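Local coordinates for nitroalkane oxidase (PDB 3MKH), which oxidises nitroalkanes, preferring longer ones such as 1-nitrohexane, to aldehydes or ketones, using FAD and molecular oxygen and releasing nitrite and hydrogen peroxide, at residues V305-L308 against A312-D315; L293-E298 against N372-S377. All blocks are in the same frame, centred on the assembly; numbering follows the deposited sequence.

How the interactions relate
Both contacts are buried, lie in the C-terminal helical part of an acyl-CoA dehydrogenase fold, and sit beside the same FAD; their centres are about 9 Å apart. Interaction 1 is local: it folds the loop after helix 262-298 back on the first turn of helix 311-340. Interaction 2 is long-range, setting the end of helix 262-298 against the end of helix 345-374. They meet directly, since Phe313 packs on Ala296 and Ala373, and Leu307 on Phe295. In each, an aliphatic carbon lies over a phenylalanine face and no hydrogen bond crosses. Their cofactor chemistry differs: 305-308 and 312-315 offer carbon contacts to the adenosine end, whereas 372-377 adds backbone hydrogen bonds to ribose and phosphate.

Interaction 1. Residues V305-L308 against A312-D315; sequences VPLL and AFAD. With FAD (flavin-adenine dinucleotide), chain H.
Leu307 lies over one face of the Phe313 ring, and the two side chains cross at about a right angle. CD2 of Leu307 stands 3.8 Å from the ring centroid of Phe313, 25° off the ring normal, which meets the geometry of a CH-pi contact; the methyl is displaced toward the rim, where it comes within 3.5 Å of Phe313 CE2. The other branch of Leu307 turns to the cofactor, its CD1 being 3.5 Å from C1B of the FAD ribose. With CG anti to the backbone N (chi1 -170°), the branch point is carried to the Phe313 ring, and CD1 and CD2 then diverge to nucleotide and ring. Leu308 approaches the same ring differently: its CD2 lies in the ring plane at the edge, 3.8 Å from Phe313 CE1. Beside it, the backbone O of Leu308 rests 3.7 Å from Ala314 CB.

Leu307 and Leu308, in a 3-10 segment that continues beyond them, lie against the start of helix 311-340. Ala312, on that helix, meets the adenine through CB, 3.7 Å from FAD C2A. A second subunit packs Leu415 on Leu308, placing the contact near a tetramer interface. A serine in place of Phe313 would probably open a gap beneath Leu307 and leave its ribose-facing branch less firmly placed. With no hydrogen bond between the segments, their association rests on apolar packing, including the CH-pi contact.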
ATOM      1  N   VAL A 305      -2.574 -23.032  20.324  1.00 49.61           N
ATOM      2  CA  VAL A 305      -3.698 -23.122  19.396  1.00 53.98           C
ATOM      3  C   VAL A 305      -3.180 -23.364  17.979  1.00 51.91           C
ATOM      4  O   VAL A 305      -1.980 -23.226  17.721  1.00 48.66           O
ATOM      5  CB  VAL A 305      -4.562 -21.835  19.418  1.00 53.98           C
ATOM      6  CG1 VAL A 305      -5.248 -21.661  20.775  1.00 55.16           C
ATOM      7  CG2 VAL A 305      -3.714 -20.619  19.079  1.00 52.50           C
ATOM      8  N   PRO A 306      -4.077 -23.755  17.059  1.00 54.02           N
ATOM      9  CA  PRO A 306      -3.703 -23.901  15.646  1.00 50.61           C
ATOM     10  C   PRO A 306      -3.167 -22.588  15.082  1.00 40.34           C
ATOM     11  O   PRO A 306      -3.554 -21.514  15.556  1.00 45.57           O
ATOM     12  CB  PRO A 306      -5.030 -24.251  14.969  1.00 51.06           C
ATOM     13  CG  PRO A 306      -5.852 -24.874  16.050  1.00 55.77           C
ATOM     14  CD  PRO A 306      -5.468 -24.172  17.312  1.00 53.88           C
ATOM     15  N   LEU A 307      -2.291 -22.664  14.088  1.00 42.17           N
ATOM     16  CA  LEU A 307      -1.718 -21.455  13.509  1.00 40.93           C
ATOM     17  C   LEU A 307      -2.815 -20.534  12.955  1.00 37.64           C
ATOM     18  O   LEU A 307      -2.712 -19.314  13.046  1.00 37.08           O
ATOM     19  CB  LEU A 307      -0.645 -21.785  12.457  1.00 39.09           C
ATOM     20  CG  LEU A 307       0.188 -20.595  11.949  1.00 37.42           C
ATOM     21  CD1 LEU A 307       0.895 -19.893  13.105  1.00 34.36           C
ATOM     22  CD2 LEU A 307       1.196 -21.010  10.884  1.00 33.40           C
ATOM     23  N   LEU A 308      -3.887 -21.109  12.418  1.00 40.93           N
ATOM     24  CA  LEU A 308      -4.978 -20.283  11.896  1.00 37.86           C
ATOM     25  C   LEU A 308      -5.739 -19.511  12.979  1.00 44.80           C
ATOM     26  O   LEU A 308      -6.508 -18.598  12.670  1.00 40.27           O
ATOM     27  CB  LEU A 308      -5.941 -21.093  11.018  1.00 42.99           C
ATOM     28  CG  LEU A 308      -5.627 -21.137   9.516  1.00 41.43           C
ATOM     29  CD1 LEU A 308      -6.596 -22.056   8.791  1.00 39.10           C
ATOM     30  CD2 LEU A 308      -5.637 -19.735   8.902  1.00 33.99           C
ATOM     31  N   ALA A 312      -3.260 -12.609  13.374  1.00 37.27           N
ATOM     32  CA  ALA A 312      -2.232 -12.034  12.507  1.00 40.70           C
ATOM     33  C   ALA A 312      -2.035 -12.887  11.259  1.00 31.89           C
ATOM     34  O   ALA A 312      -2.059 -12.377  10.145  1.00 31.15           O
ATOM     35  CB  ALA A 312      -0.917 -11.886  13.255  1.00 37.79           C
ATOM     36  N   PHE A 313      -1.834 -14.184  11.473  1.00 31.55           N
ATOM     37  CA  PHE A 313      -1.642 -15.121  10.388  1.00 30.30           C
ATOM     38  C   PHE A 313      -2.888 -15.184   9.504  1.00 32.61           C
ATOM     39  O   PHE A 313      -2.803 -15.111   8.272  1.00 26.47           O
ATOM     40  CB  PHE A 313      -1.322 -16.504  10.942  1.00 28.74           C
ATOM     41  CG  PHE A 313      -1.079 -17.525   9.885  1.00 31.12           C
ATOM     42  CD1 PHE A 313      -2.137 -18.251   9.352  1.00 30.78           C
ATOM     43  CD2 PHE A 313       0.207 -17.748   9.402  1.00 30.79           C
ATOM     44  CE1 PHE A 313      -1.919 -19.188   8.364  1.00 32.81           C
ATOM     45  CE2 PHE A 313       0.437 -18.691   8.418  1.00 30.06           C
ATOM     46  CZ  PHE A 313      -0.629 -19.411   7.891  1.00 31.80           C
ATOM     47  N   ALA A 314      -4.039 -15.329  10.150  1.00 30.44           N
ATOM     48  CA  ALA A 314      -5.298 -15.452   9.442  1.00 29.45           C
ATOM     49  C   ALA A 314      -5.570 -14.246   8.569  1.00 29.54           C
ATOM     50  O   ALA A 314      -6.021 -14.393   7.439  1.00 27.43           O
ATOM     51  CB  ALA A 314      -6.445 -15.683  10.423  1.00 30.08           C
ATOM     52  N   ASP A 315      -5.297 -13.050   9.077  1.00 29.23           N
ATOM     53  CA  ASP A 315      -5.596 -11.854   8.305  1.00 31.86           C
ATOM     54  C   ASP A 315      -4.725 -11.740   7.053  1.00 28.69           C
ATOM     55  O   ASP A 315      -5.181 -11.277   6.013  1.00 25.89           O
ATOM     56  CB  ASP A 315      -5.503 -10.596   9.173  1.00 34.46           C
ATOM     57  CG  ASP A 315      -6.773 -10.375  10.002  1.00 47.32           C
ATOM     58  OD1 ASP A 315      -7.540 -11.356  10.200  1.00 37.99           O
ATOM     59  OD2 ASP A 315      -7.006  -9.225  10.444  1.00 46.60           O
TER
HETATM   60  PA  FAD H 500       7.953 -18.867  14.052  0.73 33.47           P
HETATM   61  O1A FAD H 500       7.693 -19.497  15.344  0.73 32.27           O
HETATM   62  O2A FAD H 500       8.670 -19.633  13.029  0.73 32.68           O
HETATM   63  O5B FAD H 500       6.535 -18.333  13.459  0.73 37.17           O
HETATM   64  C5B FAD H 500       6.306 -18.259  12.043  0.73 31.80           C
HETATM   65  C4B FAD H 500       5.001 -17.523  11.663  0.73 27.71           C
HETATM   66  O4B FAD H 500       3.895 -18.102  12.388  0.73 38.17           O
HETATM   67  C3B FAD H 500       5.045 -16.052  12.068  0.73 35.02           C
HETATM   68  O3B FAD H 500       5.555 -15.261  10.992  0.73 30.25           O
HETATM   69  C2B FAD H 500       3.576 -15.716  12.326  0.73 33.39           C
HETATM   70  O2B FAD H 500       2.933 -15.322  11.119  0.73 30.05           O
HETATM   71  C1B FAD H 500       2.971 -17.040  12.796  0.73 36.62           C
HETATM   72  N9A FAD H 500       2.768 -17.026  14.281  0.73 42.14           N
HETATM   73  C8A FAD H 500       3.261 -17.908  15.146  0.73 37.12           C
HETATM   74  N7A FAD H 500       2.874 -17.588  16.377  0.73 40.39           N
HETATM   75  C5A FAD H 500       2.123 -16.498  16.305  0.73 40.85           C
HETATM   76  C6A FAD H 500       1.455 -15.721  17.249  0.73 44.45           C
HETATM   77  N6A FAD H 500       1.488 -16.017  18.549  0.73 34.79           N
HETATM   78  N1A FAD H 500       0.768 -14.657  16.826  0.73 41.31           N
HETATM   79  C2A FAD H 500       0.721 -14.347  15.541  0.73 43.59           C
HETATM   80  N3A FAD H 500       1.346 -15.064  14.621  0.73 40.68           N
HETATM   81  C4A FAD H 500       2.056 -16.141  14.972  0.73 41.69           C
HETATM   82  N1  FAD H 500      17.824 -17.675  15.143  0.73 29.77           N
HETATM   83  C2  FAD H 500      18.667 -17.691  16.250  0.73 26.65           C
HETATM   84  O2  FAD H 500      18.302 -18.252  17.274  0.73 31.27           O
HETATM   85  N3  FAD H 500      19.918 -17.074  16.190  0.73 27.63           N
HETATM   86  C4  FAD H 500      20.329 -16.443  15.018  0.73 29.71           C
HETATM   87  O4  FAD H 500      21.431 -15.904  14.966  0.73 29.50           O
HETATM   88  C4X FAD H 500      19.486 -16.428  13.915  0.73 30.48           C
HETATM   89  N5  FAD H 500      19.879 -15.799  12.732  0.73 32.65           N
HETATM   90  C5X FAD H 500      19.203 -16.104  11.549  0.73 29.19           C
HETATM   91  C6  FAD H 500      19.772 -15.793  10.322  0.73 29.37           C
HETATM   92  C7  FAD H 500      19.101 -16.098   9.148  0.73 29.30           C
HETATM   93  C7M FAD H 500      19.721 -15.758   7.797  0.73 27.61           C
HETATM   94  C8  FAD H 500      17.859 -16.710   9.206  0.73 31.23           C
HETATM   95  C8M FAD H 500      17.115 -17.050   7.916  0.73 30.59           C
HETATM   96  C9  FAD H 500      17.290 -17.021  10.436  0.73 29.13           C
HETATM   97  C9A FAD H 500      17.961 -16.716  11.611  0.73 28.00           C
HETATM   98  N10 FAD H 500      17.405 -17.023  12.859  0.73 32.51           N
HETATM   99  C10 FAD H 500      18.239 -17.042  13.977  0.73 30.76           C
HETATM  100  C1' FAD H 500      15.962 -17.329  13.004  0.73 30.14           C
HETATM  101  C2' FAD H 500      15.135 -16.042  13.011  0.73 33.73           C
HETATM  102  O2' FAD H 500      15.548 -15.218  14.097  0.73 37.97           O
HETATM  103  C3' FAD H 500      13.617 -16.305  13.080  0.73 33.54           C
HETATM  104  O3' FAD H 500      12.927 -15.058  13.097  0.73 32.15           O
HETATM  105  C4' FAD H 500      13.185 -17.114  14.305  0.73 31.19           C
HETATM  106  O4' FAD H 500      13.414 -18.494  14.078  0.73 28.89           O
HETATM  107  C5' FAD H 500      11.691 -16.917  14.555  0.73 35.64           C
HETATM  108  O5' FAD H 500      10.945 -17.140  13.354  0.73 35.68           O
HETATM  109  P   FAD H 500       9.437 -16.631  13.217  0.73 36.70           P
HETATM  110  O1P FAD H 500       9.387 -15.211  13.617  0.73 32.54           O
HETATM  111  O2P FAD H 500       8.933 -17.035  11.900  0.73 28.61           O
HETATM  112  O3P FAD H 500       8.718 -17.506  14.344  0.73 29.73           O

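Interaction 2. Residues L293-E298 against N372-S377; sequences LKFAKE and NAVGIS. With FAD (flavin-adenine dinucleotide), chain H.
Apolar packing joins the two segments through Phe295 and Val374. CG1 of Val374 sits over the centre of the Phe295 ring, 3.9 Å from its centroid and only 10° off the normal, a nearly axial CH-pi contact. Val374 holds CG1 anti to its own backbone N (chi1 170°), which directs this methyl at the ring. Ser377 adds a looser touch, its OG lying 4.1 Å from Phe295 CZ. Arg301 and Arg383, from loops of the same chain, pack on both Phe295 and Ser377.

The contact pairs two helix ends of the acyl-CoA dehydrogenase C-terminal helical domain: Phe295 lies in the last turn of helix 262-298, and Val374 in the end region of helix 345-374. Gly375 is the first residue there to leave helical backbone angles, with positive phi. A CB on it would probably jam against the preceding carbonyl O and clash with FAD O2P.

No hydrogen bond joins the two segments; 372-377 makes its bonds to FAD. O2B of the FAD ribose donates to Ala373 O at 2.7 Å, and Ile376 N donates to FAD O2P at 3.0 Å with an angle of 162°, so backbone groups on either side of Gly375 grip ribose and phosphate.

Nonpolar contact continues toward the flavin, where Ile376 CD1 lies 3.4 Å from FAD C9. Phe398 of a third subunit also packs on Ile376, and that subunit supplies further FAD hydrogen bonds, among them one with Ser135 OG.

Within 293-298, Lys294 NZ and Glu298 OE1 form a salt bridge at 3.6 Å.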
ATOM      1  N   LEU A 293      -1.754 -22.231   3.494  1.00 23.04           N
ATOM      2  CA  LEU A 293      -2.863 -22.874   4.197  1.00 24.32           C
ATOM      3  C   LEU A 293      -2.463 -24.284   4.611  1.00 27.60           C
ATOM      4  O   LEU A 293      -2.750 -24.720   5.721  1.00 31.66           O
ATOM      5  CB  LEU A 293      -4.123 -22.911   3.317  1.00 26.15           C
ATOM      6  CG  LEU A 293      -5.429 -23.361   3.980  1.00 30.35           C
ATOM      7  CD1 LEU A 293      -5.860 -22.365   5.037  1.00 32.51           C
ATOM      8  CD2 LEU A 293      -6.524 -23.501   2.927  1.00 28.60           C
ATOM      9  N   LYS A 294      -1.778 -24.991   3.721  1.00 27.60           N
ATOM     10  CA  LYS A 294      -1.277 -26.327   4.023  1.00 27.21           C
ATOM     11  C   LYS A 294      -0.316 -26.299   5.218  1.00 36.49           C
ATOM     12  O   LYS A 294      -0.420 -27.108   6.140  1.00 34.57           O
ATOM     13  CB  LYS A 294      -0.571 -26.908   2.800  1.00 30.13           C
ATOM     14  CG  LYS A 294      -0.112 -28.361   2.955  1.00 38.58           C
ATOM     15  CD  LYS A 294       0.296 -28.928   1.587  1.00 46.91           C
ATOM     16  CE  LYS A 294       0.347 -30.456   1.580  1.00 54.13           C
ATOM     17  NZ  LYS A 294       1.414 -30.987   2.469  1.00 56.94           N
ATOM     18  N   PHE A 295       0.629 -25.368   5.181  1.00 31.16           N
ATOM     19  CA  PHE A 295       1.578 -25.178   6.269  1.00 34.06           C
ATOM     20  C   PHE A 295       0.832 -24.874   7.573  1.00 31.52           C
ATOM     21  O   PHE A 295       1.114 -25.464   8.609  1.00 36.95           O
ATOM     22  CB  PHE A 295       2.556 -24.059   5.886  1.00 28.54           C
ATOM     23  CG  PHE A 295       3.538 -23.684   6.961  1.00 26.49           C
ATOM     24  CD1 PHE A 295       3.246 -22.666   7.858  1.00 28.95           C
ATOM     25  CD2 PHE A 295       4.761 -24.311   7.044  1.00 31.69           C
ATOM     26  CE1 PHE A 295       4.151 -22.298   8.841  1.00 28.87           C
ATOM     27  CE2 PHE A 295       5.673 -23.952   8.015  1.00 32.30           C
ATOM     28  CZ  PHE A 295       5.368 -22.939   8.913  1.00 33.20           C
ATOM     29  N   ALA A 296      -0.150 -23.986   7.515  1.00 33.23           N
ATOM     30  CA  ALA A 296      -0.904 -23.618   8.711  1.00 33.86           C
ATOM     31  C   ALA A 296      -1.711 -24.778   9.289  1.00 43.56           C
ATOM     32  O   ALA A 296      -1.803 -24.939  10.515  1.00 41.35           O
ATOM     33  CB  ALA A 296      -1.819 -22.450   8.426  1.00 35.59           C
ATOM     34  N   LYS A 297      -2.324 -25.568   8.415  1.00 36.20           N
ATOM     35  CA  LYS A 297      -3.192 -26.642   8.896  1.00 42.33           C
ATOM     36  C   LYS A 297      -2.400 -27.817   9.473  1.00 46.68           C
ATOM     37  O   LYS A 297      -2.949 -28.643  10.201  1.00 50.90           O
ATOM     38  CB  LYS A 297      -4.194 -27.078   7.817  1.00 38.11           C
ATOM     39  CG  LYS A 297      -5.283 -26.005   7.547  1.00 41.78           C
ATOM     40  CD  LYS A 297      -6.413 -26.489   6.619  1.00 41.99           C
ATOM     41  CE  LYS A 297      -7.502 -25.407   6.420  1.00 43.19           C
ATOM     42  NZ  LYS A 297      -8.813 -25.657   7.136  1.00 33.44           N
ATOM     43  N   GLU A 298      -1.102 -27.873   9.191  1.00 45.17           N
ATOM     44  CA  GLU A 298      -0.289 -28.969   9.706  1.00 41.42           C
ATOM     45  C   GLU A 298       0.820 -28.519  10.672  1.00 47.28           C
ATOM     46  O   GLU A 298       1.540 -29.352  11.216  1.00 51.57           O
ATOM     47  CB  GLU A 298       0.318 -29.766   8.557  1.00 46.29           C
ATOM     48  CG  GLU A 298       1.603 -29.173   8.010  1.00 49.22           C
ATOM     49  CD  GLU A 298       2.153 -29.944   6.809  1.00 59.26           C
ATOM     50  OE1 GLU A 298       1.354 -30.517   6.026  1.00 53.62           O
ATOM     51  OE2 GLU A 298       3.393 -29.966   6.646  1.00 63.68           O
ATOM     52  N   ASN A 372       5.722 -13.517   4.855  1.00 22.47           N
ATOM     53  CA  ASN A 372       5.604 -12.962   6.208  1.00 23.89           C
ATOM     54  C   ASN A 372       4.739 -13.813   7.143  1.00 24.43           C
ATOM     55  O   ASN A 372       5.032 -13.945   8.337  1.00 24.19           O
ATOM     56  CB  ASN A 372       5.106 -11.512   6.138  1.00 22.14           C
ATOM     57  CG  ASN A 372       6.165 -10.578   5.593  1.00 25.84           C
ATOM     58  OD1 ASN A 372       7.344 -10.880   5.698  1.00 26.51           O
ATOM     59  ND2 ASN A 372       5.762  -9.470   4.970  1.00 24.61           N
ATOM     60  N   ALA A 373       3.686 -14.411   6.592  1.00 19.98           N
ATOM     61  CA  ALA A 373       2.763 -15.212   7.389  1.00 21.59           C
ATOM     62  C   ALA A 373       3.409 -16.529   7.808  1.00 22.46           C
ATOM     63  O   ALA A 373       3.297 -16.957   8.957  1.00 22.98           O
ATOM     64  CB  ALA A 373       1.479 -15.473   6.594  1.00 22.68           C
ATOM     65  N   VAL A 374       4.097 -17.164   6.865  1.00 22.57           N
ATOM     66  CA  VAL A 374       4.790 -18.425   7.127  1.00 21.30           C
ATOM     67  C   VAL A 374       6.004 -18.236   8.051  1.00 22.55           C
ATOM     68  O   VAL A 374       6.301 -19.098   8.884  1.00 22.80           O
ATOM     69  CB  VAL A 374       5.199 -19.114   5.800  1.00 20.70           C
ATOM     70  CG1 VAL A 374       6.129 -20.309   6.066  1.00 21.43           C
ATOM     71  CG2 VAL A 374       3.932 -19.562   5.054  1.00 20.57           C
ATOM     72  N   GLY A 375       6.676 -17.094   7.924  1.00 21.48           N
ATOM     73  CA  GLY A 375       7.778 -16.768   8.808  1.00 21.71           C
ATOM     74  C   GLY A 375       9.104 -17.259   8.267  1.00 24.98           C
ATOM     75  O   GLY A 375       9.274 -17.418   7.061  1.00 23.82           O
ATOM     76  N   ILE A 376      10.043 -17.512   9.165  1.00 24.04           N
ATOM     77  CA  ILE A 376      11.405 -17.813   8.771  1.00 23.04           C
ATOM     78  C   ILE A 376      11.484 -19.049   7.880  1.00 22.52           C
ATOM     79  O   ILE A 376      12.339 -19.132   7.001  1.00 22.84           O
ATOM     80  CB  ILE A 376      12.322 -17.972  10.006  1.00 26.18           C
ATOM     81  CG1 ILE A 376      13.785 -17.950   9.577  1.00 25.73           C
ATOM     82  CG2 ILE A 376      11.959 -19.215  10.797  1.00 24.67           C
ATOM     83  CD1 ILE A 376      14.188 -16.612   8.987  1.00 30.63           C
ATOM     84  N   SER A 377      10.592 -20.006   8.110  1.00 20.85           N
ATOM     85  CA  SER A 377      10.528 -21.213   7.288  1.00 23.47           C
ATOM     86  C   SER A 377      10.432 -20.897   5.791  1.00 24.95           C
ATOM     87  O   SER A 377      10.839 -21.695   4.952  1.00 25.06           O
ATOM     88  CB  SER A 377       9.320 -22.060   7.714  1.00 25.04           C
ATOM     89  OG  SER A 377       9.440 -22.460   9.073  1.00 26.57           O
TER
HETATM   90  PA  FAD H 500       7.953 -18.867  14.052  0.73 33.47           P
HETATM   91  O1A FAD H 500       7.693 -19.497  15.344  0.73 32.27           O
HETATM   92  O2A FAD H 500       8.670 -19.633  13.029  0.73 32.68           O
HETATM   93  O5B FAD H 500       6.535 -18.333  13.459  0.73 37.17           O
HETATM   94  C5B FAD H 500       6.306 -18.259  12.043  0.73 31.80           C
HETATM   95  C4B FAD H 500       5.001 -17.523  11.663  0.73 27.71           C
HETATM   96  O4B FAD H 500       3.895 -18.102  12.388  0.73 38.17           O
HETATM   97  C3B FAD H 500       5.045 -16.052  12.068  0.73 35.02           C
HETATM   98  O3B FAD H 500       5.555 -15.261  10.992  0.73 30.25           O
HETATM   99  C2B FAD H 500       3.576 -15.716  12.326  0.73 33.39           C
HETATM  100  O2B FAD H 500       2.933 -15.322  11.119  0.73 30.05           O
HETATM  101  C1B FAD H 500       2.971 -17.040  12.796  0.73 36.62           C
HETATM  102  N9A FAD H 500       2.768 -17.026  14.281  0.73 42.14           N
HETATM  103  C8A FAD H 500       3.261 -17.908  15.146  0.73 37.12           C
HETATM  104  N7A FAD H 500       2.874 -17.588  16.377  0.73 40.39           N
HETATM  105  C5A FAD H 500       2.123 -16.498  16.305  0.73 40.85           C
HETATM  106  C6A FAD H 500       1.455 -15.721  17.249  0.73 44.45           C
HETATM  107  N6A FAD H 500       1.488 -16.017  18.549  0.73 34.79           N
HETATM  108  N1A FAD H 500       0.768 -14.657  16.826  0.73 41.31           N
HETATM  109  C2A FAD H 500       0.721 -14.347  15.541  0.73 43.59           C
HETATM  110  N3A FAD H 500       1.346 -15.064  14.621  0.73 40.68           N
HETATM  111  C4A FAD H 500       2.056 -16.141  14.972  0.73 41.69           C
HETATM  112  N1  FAD H 500      17.824 -17.675  15.143  0.73 29.77           N
HETATM  113  C2  FAD H 500      18.667 -17.691  16.250  0.73 26.65           C
HETATM  114  O2  FAD H 500      18.302 -18.252  17.274  0.73 31.27           O
HETATM  115  N3  FAD H 500      19.918 -17.074  16.190  0.73 27.63           N
HETATM  116  C4  FAD H 500      20.329 -16.443  15.018  0.73 29.71           C
HETATM  117  O4  FAD H 500      21.431 -15.904  14.966  0.73 29.50           O
HETATM  118  C4X FAD H 500      19.486 -16.428  13.915  0.73 30.48           C
HETATM  119  N5  FAD H 500      19.879 -15.799  12.732  0.73 32.65           N
HETATM  120  C5X FAD H 500      19.203 -16.104  11.549  0.73 29.19           C
HETATM  121  C6  FAD H 500      19.772 -15.793  10.322  0.73 29.37           C
HETATM  122  C7  FAD H 500      19.101 -16.098   9.148  0.73 29.30           C
HETATM  123  C7M FAD H 500      19.721 -15.758   7.797  0.73 27.61           C
HETATM  124  C8  FAD H 500      17.859 -16.710   9.206  0.73 31.23           C
HETATM  125  C8M FAD H 500      17.115 -17.050   7.916  0.73 30.59           C
HETATM  126  C9  FAD H 500      17.290 -17.021  10.436  0.73 29.13           C
HETATM  127  C9A FAD H 500      17.961 -16.716  11.611  0.73 28.00           C
HETATM  128  N10 FAD H 500      17.405 -17.023  12.859  0.73 32.51           N
HETATM  129  C10 FAD H 500      18.239 -17.042  13.977  0.73 30.76           C
HETATM  130  C1' FAD H 500      15.962 -17.329  13.004  0.73 30.14           C
HETATM  131  C2' FAD H 500      15.135 -16.042  13.011  0.73 33.73           C
HETATM  132  O2' FAD H 500      15.548 -15.218  14.097  0.73 37.97           O
HETATM  133  C3' FAD H 500      13.617 -16.305  13.080  0.73 33.54           C
HETATM  134  O3' FAD H 500      12.927 -15.058  13.097  0.73 32.15           O
HETATM  135  C4' FAD H 500      13.185 -17.114  14.305  0.73 31.19           C
HETATM  136  O4' FAD H 500      13.414 -18.494  14.078  0.73 28.89           O
HETATM  137  C5' FAD H 500      11.691 -16.917  14.555  0.73 35.64           C
HETATM  138  O5' FAD H 500      10.945 -17.140  13.354  0.73 35.68           O
HETATM  139  P   FAD H 500       9.437 -16.631  13.217  0.73 36.70           P
HETATM  140  O1P FAD H 500       9.387 -15.211  13.617  0.73 32.54           O
HETATM  141  O2P FAD H 500       8.933 -17.035  11.900  0.73 28.61           O
HETATM  142  O3P FAD H 500       8.718 -17.506  14.344  0.73 29.73           O